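Local coordinates for alkylhydroperoxidase AhpD core: uncharacterized peroxidase-related protein (Ralstonia eutropha, PDB 2PRR) that is uncharacterised but probably acts as a peroxidase-like oxidoreductase, as in AhpD alkylhydroperoxidases of the carboxymuconolactone decarboxylase family, at residues Pro5-Pro13 and Ala176-Asn184. Residues are numbered along the deposited sequence; the frame is centred on the assembly and turned at random.
Sequences PAHPISRYP and ANTIGMRPN
Arg182 reaches along the N-terminal segment 5-13 as far as His7. Arg182 CB packs on Ile9 CA at 3.7 Å, CG passes Pro8 O more loosely, and Arg182 CD comes within 3.5 Å of Pro8 O. With CG anti to the backbone N (chi1 -170°), the extended chain carries the guanidinium to His7, and chi4 of 86° turns it flat over one imidazole face, the planes 2° apart. Arg182 NE lies 3.7 Å from His7 CB, CZ sits by CB and CG of His7, Arg182 NH1 is 3.4 Å from His7 CG, and NH2 lies near His7 CD2. A water donating to Pro8 O accepts from Arg182 NH1, while NH2 salt-bridges Asp119 of a neighbouring subunit, so both terminal nitrogens are held. Two backbone bonds join the segments: Arg182 N to Ile9 O (3.1 Å) and, straighter, Arg11 N to Ile179 O (2.6 Å). Beyond them, Ile179 CG2 meets Tyr12 CD1 at 3.8 Å. Tyr12 OH hydrogen-bonds Asp156 O of another neighbouring subunit, where Arg11 NH2 salt-bridges Glu143 and Asp156. Segment 5-13 thus runs roughly antiparallel to the chain leaving helix 156-179 through Gly180, at a three-subunit junction of this all-helical AhpD-like fold.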
loop_
_atom_site.group_PDB
_atom_site.type_symbol
_atom_site.label_atom_id
_atom_site.label_comp_id
_atom_site.label_asym_id
_atom_site.label_seq_id
_atom_site.Cartn_x
_atom_site.Cartn_y
_atom_site.Cartn_z
ATOM N N PRO D 5 -27.468 18.077 24.955
ATOM C CA PRO D 5 -27.851 16.672 24.753
ATOM C C PRO D 5 -26.617 15.861 24.327
ATOM O O PRO D 5 -25.835 16.287 23.453
ATOM C CB PRO D 5 -28.906 16.732 23.643
ATOM C CG PRO D 5 -28.577 17.958 22.874
ATOM C CD PRO D 5 -27.926 18.933 23.838
ATOM N N ALA D 6 -26.447 14.708 24.954
ATOM C CA ALA D 6 -25.294 13.872 24.712
ATOM C C ALA D 6 -25.268 13.308 23.293
ATOM O O ALA D 6 -26.320 13.070 22.702
ATOM C CB ALA D 6 -25.268 12.741 25.737
ATOM N N HIS D 7 -24.060 13.116 22.759
ATOM C CA HIS D 7 -23.869 12.502 21.442
ATOM C C HIS D 7 -24.169 11.006 21.548
ATOM O O HIS D 7 -23.977 10.415 22.611
ATOM C CB HIS D 7 -22.416 12.622 20.988
ATOM C CG HIS D 7 -21.985 14.008 20.647
ATOM N ND1 HIS D 7 -22.008 14.493 19.354
ATOM C CD2 HIS D 7 -21.487 15.002 21.415
ATOM C CE1 HIS D 7 -21.558 15.734 19.347
ATOM N NE2 HIS D 7 -21.235 16.067 20.584
ATOM N N PRO D 8 -24.611 10.376 20.447
ATOM C CA PRO D 8 -24.840 8.931 20.505
ATOM C C PRO D 8 -23.524 8.183 20.757
ATOM O O PRO D 8 -22.465 8.663 20.337
ATOM C CB PRO D 8 -25.426 8.597 19.130
ATOM C CG PRO D 8 -25.139 9.755 18.267
ATOM C CD PRO D 8 -24.929 10.948 19.128
ATOM N N ILE D 9 -23.577 7.065 21.490
ATOM C CA ILE D 9 -22.366 6.284 21.789
ATOM C C ILE D 9 -22.203 5.046 20.896
ATOM O O ILE D 9 -21.154 4.410 20.904
ATOM C CB ILE D 9 -22.277 5.904 23.272
ATOM C CG1 ILE D 9 -23.411 4.968 23.705
ATOM C CG2 ILE D 9 -22.341 7.145 24.125
ATOM C CD1 ILE D 9 -23.351 4.534 25.181
ATOM N N SER D 10 -23.232 4.720 20.120
ATOM C CA SER D 10 -23.226 3.564 19.231
ATOM C C SER D 10 -24.220 3.830 18.131
ATOM O O SER D 10 -25.099 4.650 18.319
ATOM C CB SER D 10 -23.677 2.349 20.026
ATOM O OG SER D 10 -23.807 1.199 19.217
ATOM N N ARG D 11 -24.079 3.190 16.966
ATOM C CA ARG D 11 -25.123 3.283 15.932
ATOM C C ARG D 11 -26.214 2.249 16.261
ATOM O O ARG D 11 -27.258 2.245 15.641
ATOM C CB ARG D 11 -24.604 3.041 14.521
ATOM C CG ARG D 11 -24.219 1.654 14.273
ATOM C CD ARG D 11 -23.891 1.357 12.842
ATOM N NE ARG D 11 -24.937 1.691 11.876
ATOM C CZ ARG D 11 -26.111 1.064 11.760
ATOM N NH1 ARG D 11 -26.484 0.079 12.581
ATOM N NH2 ARG D 11 -26.950 1.467 10.822
ATOM N N TYR D 12 -25.932 1.365 17.230
ATOM C CA TYR D 12 -26.833 0.294 17.695
ATOM C C TYR D 12 -27.488 0.665 18.991
ATOM O O TYR D 12 -26.966 1.507 19.703
ATOM C CB TYR D 12 -26.055 -1.029 17.907
ATOM C CG TYR D 12 -25.722 -1.693 16.611
ATOM C CD1 TYR D 12 -24.588 -1.340 15.903
ATOM C CD2 TYR D 12 -26.578 -2.629 16.063
ATOM C CE1 TYR D 12 -24.294 -1.925 14.685
ATOM C CE2 TYR D 12 -26.292 -3.227 14.841
ATOM C CZ TYR D 12 -25.148 -2.874 14.162
ATOM O OH TYR D 12 -24.869 -3.462 12.942
ATOM N N PRO D 13 -28.621 0.007 19.319
ATOM C CA PRO D 13 -29.297 0.275 20.583
ATOM C C PRO D 13 -28.432 0.035 21.814
ATOM O O PRO D 13 -27.595 -0.850 21.820
ATOM C CB PRO D 13 -30.482 -0.706 20.571
ATOM C CG PRO D 13 -30.696 -1.053 19.120
ATOM C CD PRO D 13 -29.341 -1.003 18.512
ATOM N N ALA D 176 -15.475 -1.645 17.741
ATOM C CA ALA D 176 -15.520 -0.239 18.088
ATOM C C ALA D 176 -15.804 0.631 16.917
ATOM O O ALA D 176 -16.653 1.540 16.999
ATOM C CB ALA D 176 -14.194 0.184 18.705
ATOM N N ASN D 177 -15.059 0.363 15.844
ATOM C CA ASN D 177 -15.171 1.120 14.629
ATOM C C ASN D 177 -16.435 0.791 13.909
ATOM O O ASN D 177 -17.025 1.663 13.332
ATOM C CB ASN D 177 -13.977 0.849 13.706
ATOM C CG ASN D 177 -12.726 1.590 14.116
ATOM O OD1 ASN D 177 -12.798 2.663 14.665
ATOM N ND2 ASN D 177 -11.581 1.062 13.762
ATOM N N THR D 178 -16.860 -0.462 13.907
ATOM C CA THR D 178 -18.072 -0.825 13.170
ATOM C C THR D 178 -19.337 -0.200 13.765
ATOM O O THR D 178 -20.199 0.272 13.019
ATOM C CB THR D 178 -18.248 -2.343 13.056
ATOM O OG1 THR D 178 -17.135 -2.922 12.356
ATOM C CG2 THR D 178 -19.511 -2.660 12.300
ATOM N N ILE D 179 -19.443 -0.188 15.093
ATOM C CA ILE D 179 -20.641 0.323 15.760
ATOM C C ILE D 179 -20.611 1.842 16.087
ATOM O O ILE D 179 -21.617 2.408 16.532
ATOM C CB ILE D 179 -20.980 -0.511 17.065
ATOM C CG1 ILE D 179 -20.026 -0.226 18.210
ATOM C CG2 ILE D 179 -20.982 -2.022 16.798
ATOM C CD1 ILE D 179 -20.557 -0.793 19.547
ATOM N N GLY D 180 -19.468 2.489 15.868
ATOM C CA GLY D 180 -19.303 3.898 16.155
ATOM C C GLY D 180 -19.160 4.107 17.636
ATOM O O GLY D 180 -19.705 5.078 18.209
HETATM N N MSE D 181 -18.415 3.215 18.275
HETATM C CA MSE D 181 -18.280 3.278 19.723
HETATM C C MSE D 181 -17.583 4.590 20.088
HETATM O O MSE D 181 -16.527 4.916 19.537
HETATM C CB MSE D 181 -17.545 2.062 20.238
HETATM C CG MSE D 181 -17.738 1.854 21.757
HETATM SE SE MSE D 181 -16.505 0.624 22.253
HETATM C CE MSE D 181 -17.362 -0.812 21.494
ATOM N N ARG D 182 -18.210 5.357 20.986
ATOM C CA ARG D 182 -17.747 6.694 21.351
ATOM C C ARG D 182 -17.022 6.758 22.693
ATOM O O ARG D 182 -17.590 6.379 23.738
ATOM C CB ARG D 182 -18.928 7.672 21.377
ATOM C CG ARG D 182 -18.510 9.130 21.523
ATOM C CD ARG D 182 -19.663 10.081 21.880
ATOM N NE ARG D 182 -19.135 11.412 22.209
ATOM C CZ ARG D 182 -18.867 12.370 21.316
ATOM N NH1 ARG D 182 -19.122 12.219 20.027
ATOM N NH2 ARG D 182 -18.355 13.515 21.729
ATOM N N PRO D 183 -15.777 7.272 22.671
ATOM C CA PRO D 183 -15.038 7.410 23.911
ATOM C C PRO D 183 -15.677 8.446 24.843
ATOM O O PRO D 183 -16.148 9.499 24.397
ATOM C CB PRO D 183 -13.642 7.844 23.468
ATOM C CG PRO D 183 -13.774 8.276 22.004
ATOM C CD PRO D 183 -15.022 7.734 21.478
ATOM N N ASN D 184 -15.693 8.124 26.130
ATOM C CA ASN D 184 -16.255 9.001 27.134
ATOM C C ASN D 184 -15.421 10.266 27.267
ATOM O O ASN D 184 -14.223 10.259 27.005
ATOM C CB ASN D 184 -16.333 8.301 28.502
ATOM C CG ASN D 184 -17.006 6.963 28.437
ATOM O OD1 ASN D 184 -16.458 5.993 27.883
ATOM N ND2 ASN D 184 -18.176 6.872 29.038
HETATM O O HOH W 1 -21.123 10.039 18.571
#